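PDB 3DZD: transcriptional regulator (NtrC family) from Aquifex aeolicus, which probably activates sigma54-dependent transcription as an NtrC-family response regulator with an AAA+ ATPase domain, captured here in its inactive state. Local coordinates for residues A[46-52]-A[73-79]; A[156-161]-A[270-274]; A[239-243]-A[282-287]. All blocks are in the same frame, centred on the assembly; numbering follows the deposited sequence.

Overall arrangement
Following the chain from the N terminus, interaction 1 comes first: 73-79 returns beside 46-52 after 20 residues that include helix 62-69, joining two strands of the receiver domain's parallel sheet. Interaction 2 opens at 156-161, and its partner 270-274 arrives only after 108 residues. Interaction 3 opens within that loop, at 239-243, but closes beyond it, at 282-287, so the two cross. Both lie in the sigma54-interaction (AAA+) domain, about 16 Å apart between centres, and L274 packs on F283 where they meet. Interaction 2 joins sheet strands beside the nucleotide site; interaction 3 joins surrounding helices. Interaction 1 lies about 53 Å from each, between centres, across the chain's centre.

Interaction 1 (A[46-52]-A[73-79]); sequences PVIVLDV and SVVIVIT
P46 takes the first bond through its carbonyl, V74 N lying 2.7 Å from P46 O. V47 is bridged to V74, yet its CG1, anti to the backbone N (chi1 172°), leans forward along the strand to I76 CD1 at 3.9 Å. I48 bonds to both neighbours of V75: its N donates to V74 O and its O accepts from I76 N, while I48 CD1 lies 3.6 Å from S73 OG, a hydroxyl already bonded to F45 O. V49 puts CG1 3.6 Å from I78 CD1 on the face that V47 and I76 share with helix 105-119. L50 repeats the bonding of I48, with N to I76 O and O from I78 N; its CD2 packs on V77 CG1, on the face toward helix 62-69. Beta-branched residues suit both strands, because they favour extended backbone and fill both faces. D51 turns its carboxylate to K101 and W53 N. V52 N closes the series on I78 O at 3.0 Å, and V52 CG2 touches T79 OG1, a hydroxyl bonded to S83 O. These are adjacent central strands of the CheY-like receiver fold, with D51 at the strand end where response regulators carry their phosphorylatable aspartate.

Interaction 2 (A[156-161]-A[270-274]); sequences LITGES and TNKNL
T270 is gripped through its backbone at both ends: T270 N donates to I157 O at 3.0 Å, and T270 O accepts from G159 N at 3.1 Å. Together the bonds flank T158 and make the parallel bridge between T158 and T270. The T270 hydroxyl, set anti to its own nitrogen (chi1 -174°), turns back into its own loop, where K272 N donates to T270 OG1 at 3.1 Å and forms an ST turn; E230 is a second partner of that hydroxyl. With a valine in its place this oxygen is gone, which would probably leave K272 N without its acceptor in the turn and E230 without one of its mates. A water links the two segments further on, accepting from S161 N at 2.9 Å and from N271 ND2 at 3.3 Å. G159 begins the P-loop (Walker A) sequence; its backbone is almost fully stretched, with phi at 171°, a value easy for glycine and unfavourable for residues with a CB. The side chain of S161 lies about 5 Å from the bound ADP. The strand end at T270 and N271 probably corresponds to sensor 1 of AAA+ ATPases, consistent with E230 bonding both T270 OG1 and N271 N. N271 OD1 is bonded to K324 of the second subunit. Packing follows the bridge: T270 CG2 lies alongside T158 OG1, 3.8 Å away, and L156 CD1 meets T270 CG2 at 4.0 Å. Beyond it, L156 CD1 touches L274 CD1, and both leucines also touch Y288 of helix 285-291.

Interaction 3 (A[239-243]-A[282-287]); sequences QAKLL and NFREDL
Q239 and the backbone of 282-284 carry the polar part of the contact. The side chain of Q239, extended beyond CG (chi2 179°), reaches off the helix and brings OE1 to R284 N at 3.0 Å, the donor lying almost in line with the amide C=O. Its other end, NE2, bonds chiefly to L234 O and adds a weak but straight bond to N282 O at 3.4 Å. A glutamine suits this place because one flat group can both accept from and donate to neighbouring peptides. The same amide leans over a face of the F283 ring, the two planes 35° apart, and NE2 comes within 3.5 Å of F283 CD1.

The ionic pair lies within 282-287. R284 meets D286 side-on, NE to OD1 and NH2 to OD2, each carboxylate oxygen using its syn lone pair; R284 NH2 to D286 OD2 is 3.3 Å. A bend at chi3 lays the arginine along helix 236-248, where NH1 comes 3.4 Å from A240 CB, a small methyl that lets it lie close.

Apolar contacts fill the space between the helices. L287 CD2 sits 3.8 Å from Q239 CB, while L243 CD1 touches L287 CB and L242 CD2 touches L287 CD1.

R284 is one of two arginines, with R290, in the region where sigma54 activators supply arginine fingers, so it may be one of them. Here, in the inactive state, the two-point pairing with D286 fixes the rotation of its guanidinium, and Q239 ties the backbone N of R284 to helix 236-248.

Interaction 1 (A[46-52]-A[73-79])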
loop_
_atom_site.group_PDB
_atom_site.type_symbol
_atom_site.label_atom_id
_atom_site.label_comp_id
_atom_site.label_asym_id
_atom_site.label_seq_id
_atom_site.Cartn_x
_atom_site.Cartn_y
_atom_site.Cartn_z
ATOM N N PRO A 46 21.948 -4.146 2.802
ATOM C CA PRO A 46 20.673 -4.673 2.306
ATOM C C PRO A 46 20.846 -6.088 1.762
ATOM O O PRO A 46 19.977 -6.942 1.954
ATOM C CB PRO A 46 20.320 -3.722 1.158
ATOM C CG PRO A 46 21.054 -2.471 1.453
ATOM C CD PRO A 46 22.308 -2.865 2.173
ATOM N N VAL A 47 21.963 -6.330 1.084
ATOM C CA VAL A 47 22.213 -7.630 0.471
ATOM C C VAL A 47 23.549 -8.211 0.922
ATOM O O VAL A 47 24.576 -7.537 0.892
ATOM C CB VAL A 47 22.205 -7.536 -1.067
ATOM C CG1 VAL A 47 22.649 -8.851 -1.685
ATOM C CG2 VAL A 47 20.824 -7.114 -1.570
ATOM N N ILE A 48 23.524 -9.467 1.337
ATOM C CA ILE A 48 24.731 -10.157 1.739
ATOM C C ILE A 48 24.879 -11.406 0.907
ATOM O O ILE A 48 23.923 -12.168 0.750
ATOM C CB ILE A 48 24.684 -10.551 3.208
ATOM C CG1 ILE A 48 24.640 -9.297 4.083
ATOM C CG2 ILE A 48 25.882 -11.412 3.557
ATOM C CD1 ILE A 48 24.314 -9.573 5.531
ATOM N N VAL A 49 26.083 -11.595 0.366
ATOM C CA VAL A 49 26.413 -12.738 -0.469
ATOM C C VAL A 49 27.346 -13.619 0.332
ATOM O O VAL A 49 28.487 -13.235 0.618
ATOM C CB VAL A 49 27.143 -12.308 -1.760
ATOM C CG1 VAL A 49 27.649 -13.530 -2.526
ATOM C CG2 VAL A 49 26.244 -11.448 -2.634
ATOM N N LEU A 50 26.866 -14.804 0.690
ATOM C CA LEU A 50 27.562 -15.646 1.654
ATOM C C LEU A 50 27.939 -17.011 1.089
ATOM O O LEU A 50 27.113 -17.694 0.485
ATOM C CB LEU A 50 26.689 -15.826 2.891
ATOM C CG LEU A 50 27.112 -16.885 3.911
ATOM C CD1 LEU A 50 28.312 -16.421 4.738
ATOM C CD2 LEU A 50 25.927 -17.199 4.806
ATOM N N ASP A 51 29.190 -17.406 1.287
ATOM C CA ASP A 51 29.614 -18.741 0.884
ATOM C C ASP A 51 29.173 -19.769 1.926
ATOM O O ASP A 51 29.326 -19.553 3.127
ATOM C CB ASP A 51 31.130 -18.809 0.652
ATOM C CG ASP A 51 31.530 -19.993 -0.220
ATOM O OD1 ASP A 51 31.078 -21.122 0.062
ATOM O OD2 ASP A 51 32.288 -19.802 -1.192
ATOM N N VAL A 52 28.604 -20.877 1.457
ATOM C CA VAL A 52 28.141 -21.946 2.340
ATOM C C VAL A 52 29.262 -22.498 3.218
ATOM O O VAL A 52 29.019 -22.962 4.331
ATOM C CB VAL A 52 27.528 -23.108 1.540
ATOM C CG1 VAL A 52 26.205 -22.685 0.918
ATOM C CG2 VAL A 52 28.507 -23.589 0.479
ATOM N N SER A 73 18.440 -7.776 6.101
ATOM C CA SER A 73 19.357 -8.192 5.044
ATOM C C SER A 73 18.798 -9.371 4.252
ATOM O O SER A 73 18.280 -10.331 4.826
ATOM C CB SER A 73 20.721 -8.560 5.611
ATOM O OG SER A 73 21.447 -7.400 5.959
ATOM N N VAL A 74 18.898 -9.273 2.929
ATOM C CA VAL A 74 18.531 -10.352 2.031
ATOM C C VAL A 74 19.806 -11.110 1.694
ATOM O O VAL A 74 20.803 -10.509 1.298
ATOM C CB VAL A 74 17.884 -9.791 0.739
ATOM C CG1 VAL A 74 17.611 -10.899 -0.271
ATOM C CG2 VAL A 74 16.610 -9.034 1.077
ATOM N N VAL A 75 19.777 -12.427 1.851
ATOM C CA VAL A 75 20.979 -13.232 1.701
ATOM C C VAL A 75 20.972 -14.104 0.451
ATOM O O VAL A 75 19.993 -14.781 0.154
ATOM C CB VAL A 75 21.210 -14.137 2.925
ATOM C CG1 VAL A 75 22.513 -14.909 2.774
ATOM C CG2 VAL A 75 21.222 -13.308 4.198
ATOM N N ILE A 76 22.082 -14.071 -0.273
ATOM C CA ILE A 76 22.312 -14.972 -1.381
ATOM C C ILE A 76 23.496 -15.854 -1.022
ATOM O O ILE A 76 24.575 -15.350 -0.710
ATOM C CB ILE A 76 22.668 -14.199 -2.652
ATOM C CG1 ILE A 76 21.583 -13.161 -2.964
ATOM C CG2 ILE A 76 22.880 -15.161 -3.804
ATOM C CD1 ILE A 76 22.067 -12.014 -3.844
ATOM N N VAL A 77 23.307 -17.166 -1.046
ATOM C CA VAL A 77 24.425 -18.050 -0.747
ATOM C C VAL A 77 25.127 -18.520 -2.016
ATOM O O VAL A 77 24.516 -18.639 -3.075
ATOM C CB VAL A 77 24.018 -19.247 0.147
ATOM C CG1 VAL A 77 23.701 -18.762 1.556
ATOM C CG2 VAL A 77 22.834 -19.989 -0.446
ATOM N N ILE A 78 26.428 -18.748 -1.903
ATOM C CA ILE A 78 27.205 -19.310 -2.995
ATOM C C ILE A 78 27.599 -20.718 -2.598
ATOM O O ILE A 78 28.226 -20.916 -1.561
ATOM C CB ILE A 78 28.472 -18.490 -3.263
ATOM C CG1 ILE A 78 28.105 -17.139 -3.877
ATOM C CG2 ILE A 78 29.394 -19.239 -4.194
ATOM C CD1 ILE A 78 29.299 -16.253 -4.134
ATOM N N THR A 79 27.217 -21.697 -3.412
ATOM C CA THR A 79 27.544 -23.087 -3.113
ATOM C C THR A 79 28.385 -23.747 -4.199
ATOM O O THR A 79 28.244 -23.445 -5.388
ATOM C CB THR A 79 26.287 -23.935 -2.882
ATOM O OG1 THR A 79 26.671 -25.195 -2.323
ATOM C CG2 THR A 79 25.545 -24.167 -4.194
#

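Interaction 2 (A[156-161]-A[270-274])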
loop_
_atom_site.group_PDB
_atom_site.type_symbol
_atom_site.label_atom_id
_atom_site.label_comp_id
_atom_site.label_asym_id
_atom_site.label_seq_id
_atom_site.Cartn_x
_atom_site.Cartn_y
_atom_site.Cartn_z
ATOM N N LEU A 156 -22.448 -11.035 4.994
ATOM C CA LEU A 156 -23.295 -9.888 4.730
ATOM C C LEU A 156 -23.440 -9.086 6.018
ATOM O O LEU A 156 -23.885 -9.608 7.033
ATOM C CB LEU A 156 -24.676 -10.334 4.232
ATOM C CG LEU A 156 -25.697 -9.199 4.045
ATOM C CD1 LEU A 156 -25.319 -8.325 2.857
ATOM C CD2 LEU A 156 -27.120 -9.736 3.885
ATOM N N ILE A 157 -23.049 -7.821 5.972
ATOM C CA ILE A 157 -23.167 -6.936 7.116
ATOM C C ILE A 157 -24.348 -5.986 6.923
ATOM O O ILE A 157 -24.321 -5.144 6.034
ATOM C CB ILE A 157 -21.882 -6.107 7.307
ATOM C CG1 ILE A 157 -20.663 -7.032 7.363
ATOM C CG2 ILE A 157 -21.977 -5.251 8.549
ATOM C CD1 ILE A 157 -19.350 -6.304 7.383
ATOM N N THR A 158 -25.379 -6.130 7.750
ATOM C CA THR A 158 -26.545 -5.248 7.696
ATOM C C THR A 158 -26.472 -4.163 8.766
ATOM O O THR A 158 -26.011 -4.386 9.884
ATOM C CB THR A 158 -27.884 -6.024 7.853
ATOM O OG1 THR A 158 -27.967 -7.044 6.852
ATOM C CG2 THR A 158 -29.087 -5.076 7.697
ATOM N N GLY A 159 -26.916 -2.971 8.420
ATOM C CA GLY A 159 -26.857 -1.870 9.359
ATOM C C GLY A 159 -27.208 -0.586 8.665
ATOM O O GLY A 159 -27.101 -0.495 7.444
ATOM N N GLU A 160 -27.620 0.409 9.442
ATOM C CA GLU A 160 -27.914 1.724 8.902
ATOM C C GLU A 160 -26.635 2.399 8.426
ATOM O O GLU A 160 -25.524 1.919 8.692
ATOM C CB GLU A 160 -28.599 2.587 9.949
ATOM C CG GLU A 160 -29.998 2.137 10.304
ATOM C CD GLU A 160 -30.713 3.123 11.219
ATOM O OE1 GLU A 160 -30.049 4.073 11.704
ATOM O OE2 GLU A 160 -31.938 2.947 11.445
ATOM N N SER A 161 -26.796 3.516 7.723
ATOM C CA SER A 161 -25.655 4.240 7.194
ATOM C C SER A 161 -24.800 4.770 8.325
ATOM O O SER A 161 -25.322 5.218 9.349
ATOM C CB SER A 161 -26.111 5.386 6.308
ATOM O OG SER A 161 -26.885 4.894 5.234
ATOM N N THR A 270 -25.055 -3.740 3.520
ATOM C CA THR A 270 -26.288 -3.151 3.035
ATOM C C THR A 270 -26.979 -2.384 4.161
ATOM O O THR A 270 -26.812 -2.706 5.340
ATOM C CB THR A 270 -27.227 -4.247 2.467
ATOM O OG1 THR A 270 -28.378 -3.648 1.862
ATOM C CG2 THR A 270 -27.674 -5.198 3.566
ATOM N N ASN A 271 -27.732 -1.349 3.812
ATOM C CA ASN A 271 -28.587 -0.688 4.794
ATOM C C ASN A 271 -30.041 -0.910 4.427
ATOM O O ASN A 271 -30.915 -0.155 4.833
ATOM C CB ASN A 271 -28.270 0.806 4.913
ATOM C CG ASN A 271 -28.831 1.622 3.759
ATOM O OD1 ASN A 271 -28.997 1.122 2.650
ATOM N ND2 ASN A 271 -29.119 2.892 4.020
ATOM N N LYS A 272 -30.272 -1.957 3.638
ATOM C CA LYS A 272 -31.610 -2.387 3.242
ATOM C C LYS A 272 -31.926 -3.723 3.880
ATOM O O LYS A 272 -31.032 -4.414 4.359
ATOM C CB LYS A 272 -31.687 -2.558 1.727
ATOM C CG LYS A 272 -31.277 -1.337 0.924
ATOM C CD LYS A 272 -31.613 -1.528 -0.551
ATOM C CE LYS A 272 -30.874 -0.536 -1.429
ATOM N NZ LYS A 272 -30.895 0.831 -0.842
ATOM N N ASN A 273 -33.198 -4.097 3.891
ATOM C CA ASN A 273 -33.548 -5.456 4.261
ATOM C C ASN A 273 -33.638 -6.271 2.985
ATOM O O ASN A 273 -34.679 -6.293 2.337
ATOM C CB ASN A 273 -34.870 -5.500 5.022
ATOM C CG ASN A 273 -35.249 -6.903 5.443
ATOM O OD1 ASN A 273 -34.897 -7.884 4.782
ATOM N ND2 ASN A 273 -35.967 -7.010 6.550
ATOM N N LEU A 274 -32.542 -6.933 2.625
ATOM C CA LEU A 274 -32.440 -7.554 1.309
ATOM C C LEU A 274 -33.453 -8.647 1.064
ATOM O O LEU A 274 -33.840 -8.884 -0.074
ATOM C CB LEU A 274 -31.036 -8.076 1.054
ATOM C CG LEU A 274 -30.031 -7.006 0.626
ATOM C CD1 LEU A 274 -28.688 -7.668 0.375
ATOM C CD2 LEU A 274 -30.518 -6.275 -0.615
HETATM O O HOH W 1 -29.602 4.076 7.049
#

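Interaction 3 (A[239-243]-A[282-287])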
loop_
_atom_site.group_PDB
_atom_site.type_symbol
_atom_site.label_atom_id
_atom_site.label_comp_id
_atom_site.label_asym_id
_atom_site.label_seq_id
_atom_site.Cartn_x
_atom_site.Cartn_y
_atom_site.Cartn_z
ATOM N N GLN A 239 -25.578 -7.790 -10.819
ATOM C CA GLN A 239 -25.937 -8.848 -9.879
ATOM C C GLN A 239 -25.790 -10.206 -10.526
ATOM O O GLN A 239 -25.252 -11.136 -9.928
ATOM C CB GLN A 239 -27.376 -8.682 -9.376
ATOM C CG GLN A 239 -27.583 -7.453 -8.504
ATOM C CD GLN A 239 -29.017 -7.283 -8.042
ATOM O OE1 GLN A 239 -29.766 -8.249 -7.932
ATOM N NE2 GLN A 239 -29.402 -6.044 -7.762
ATOM N N ALA A 240 -26.286 -10.323 -11.748
ATOM C CA ALA A 240 -26.259 -11.592 -12.460
ATOM C C ALA A 240 -24.823 -11.991 -12.784
ATOM O O ALA A 240 -24.417 -13.131 -12.563
ATOM C CB ALA A 240 -27.083 -11.493 -13.724
ATOM N N LYS A 241 -24.059 -11.038 -13.305
ATOM C CA LYS A 241 -22.654 -11.257 -13.620
ATOM C C LYS A 241 -21.838 -11.639 -12.385
ATOM O O LYS A 241 -21.057 -12.584 -12.419
ATOM C CB LYS A 241 -22.067 -10.008 -14.278
ATOM C CG LYS A 241 -22.639 -9.732 -15.665
ATOM C CD LYS A 241 -22.039 -8.473 -16.271
ATOM C CE LYS A 241 -20.520 -8.558 -16.329
ATOM N NZ LYS A 241 -20.072 -9.807 -17.010
ATOM N N LEU A 242 -22.022 -10.887 -11.304
ATOM C CA LEU A 242 -21.355 -11.157 -10.040
ATOM C C LEU A 242 -21.672 -12.577 -9.579
ATOM O O LEU A 242 -20.797 -13.303 -9.111
ATOM C CB LEU A 242 -21.809 -10.142 -8.989
ATOM C CG LEU A 242 -21.223 -10.235 -7.577
ATOM C CD1 LEU A 242 -19.709 -10.104 -7.607
ATOM C CD2 LEU A 242 -21.831 -9.162 -6.657
ATOM N N LEU A 243 -22.934 -12.969 -9.724
ATOM C CA LEU A 243 -23.364 -14.303 -9.348
ATOM C C LEU A 243 -22.535 -15.355 -10.091
ATOM O O LEU A 243 -21.992 -16.283 -9.485
ATOM C CB LEU A 243 -24.849 -14.492 -9.658
ATOM C CG LEU A 243 -25.364 -15.897 -9.355
ATOM C CD1 LEU A 243 -25.272 -16.194 -7.857
ATOM C CD2 LEU A 243 -26.778 -16.069 -9.858
ATOM N N ASN A 282 -36.036 -6.689 -6.653
ATOM C CA ASN A 282 -34.948 -5.732 -6.849
ATOM C C ASN A 282 -33.575 -6.310 -6.524
ATOM O O ASN A 282 -32.568 -5.599 -6.530
ATOM C CB ASN A 282 -35.187 -4.474 -6.016
ATOM C CG ASN A 282 -36.525 -3.835 -6.302
ATOM O OD1 ASN A 282 -37.099 -4.022 -7.377
ATOM N ND2 ASN A 282 -37.035 -3.074 -5.341
ATOM N N PHE A 283 -33.541 -7.604 -6.233
ATOM C CA PHE A 283 -32.294 -8.274 -5.891
ATOM C C PHE A 283 -32.435 -9.780 -6.056
ATOM O O PHE A 283 -33.393 -10.379 -5.565
ATOM C CB PHE A 283 -31.876 -7.933 -4.459
ATOM C CG PHE A 283 -30.426 -8.173 -4.186
ATOM C CD1 PHE A 283 -29.489 -7.178 -4.422
ATOM C CD2 PHE A 283 -29.992 -9.398 -3.711
ATOM C CE1 PHE A 283 -28.140 -7.398 -4.175
ATOM C CE2 PHE A 283 -28.646 -9.624 -3.465
ATOM C CZ PHE A 283 -27.722 -8.624 -3.694
ATOM N N ARG A 284 -31.475 -10.383 -6.752
ATOM C CA ARG A 284 -31.505 -11.816 -7.021
ATOM C C ARG A 284 -31.487 -12.625 -5.739
ATOM O O ARG A 284 -30.721 -12.348 -4.820
ATOM C CB ARG A 284 -30.323 -12.235 -7.894
ATOM C CG ARG A 284 -30.136 -11.404 -9.149
ATOM C CD ARG A 284 -29.011 -11.997 -9.970
ATOM N NE ARG A 284 -29.247 -13.416 -10.215
ATOM C CZ ARG A 284 -29.619 -13.911 -11.390
ATOM N NH1 ARG A 284 -29.782 -13.096 -12.428
ATOM N NH2 ARG A 284 -29.819 -15.215 -11.532
ATOM N N GLU A 285 -32.327 -13.644 -5.701
ATOM C CA GLU A 285 -32.495 -14.472 -4.520
ATOM C C GLU A 285 -31.301 -15.405 -4.323
ATOM O O GLU A 285 -30.839 -15.611 -3.198
ATOM C CB GLU A 285 -33.789 -15.279 -4.645
ATOM C CG GLU A 285 -34.178 -16.072 -3.418
ATOM C CD GLU A 285 -35.366 -16.985 -3.676
ATOM O OE1 GLU A 285 -35.933 -16.929 -4.789
ATOM O OE2 GLU A 285 -35.732 -17.758 -2.767
ATOM N N ASP A 286 -30.811 -15.974 -5.420
ATOM C CA ASP A 286 -29.716 -16.932 -5.352
ATOM C C ASP A 286 -28.420 -16.237 -4.957
ATOM O O ASP A 286 -27.588 -16.814 -4.269
ATOM C CB ASP A 286 -29.557 -17.686 -6.680
ATOM C CG ASP A 286 -29.477 -16.755 -7.894
ATOM O OD1 ASP A 286 -29.448 -15.516 -7.725
ATOM O OD2 ASP A 286 -29.447 -17.273 -9.032
ATOM N N LEU A 287 -28.272 -14.989 -5.387
ATOM C CA LEU A 287 -27.095 -14.195 -5.085
ATOM C C LEU A 287 -27.097 -13.814 -3.618
ATOM O O LEU A 287 -26.051 -13.755 -2.975
ATOM C CB LEU A 287 -27.082 -12.927 -5.941
ATOM C CG LEU A 287 -26.095 -11.843 -5.512
ATOM C CD1 LEU A 287 -24.677 -12.295 -5.789
ATOM C CD2 LEU A 287 -26.381 -10.534 -6.220
#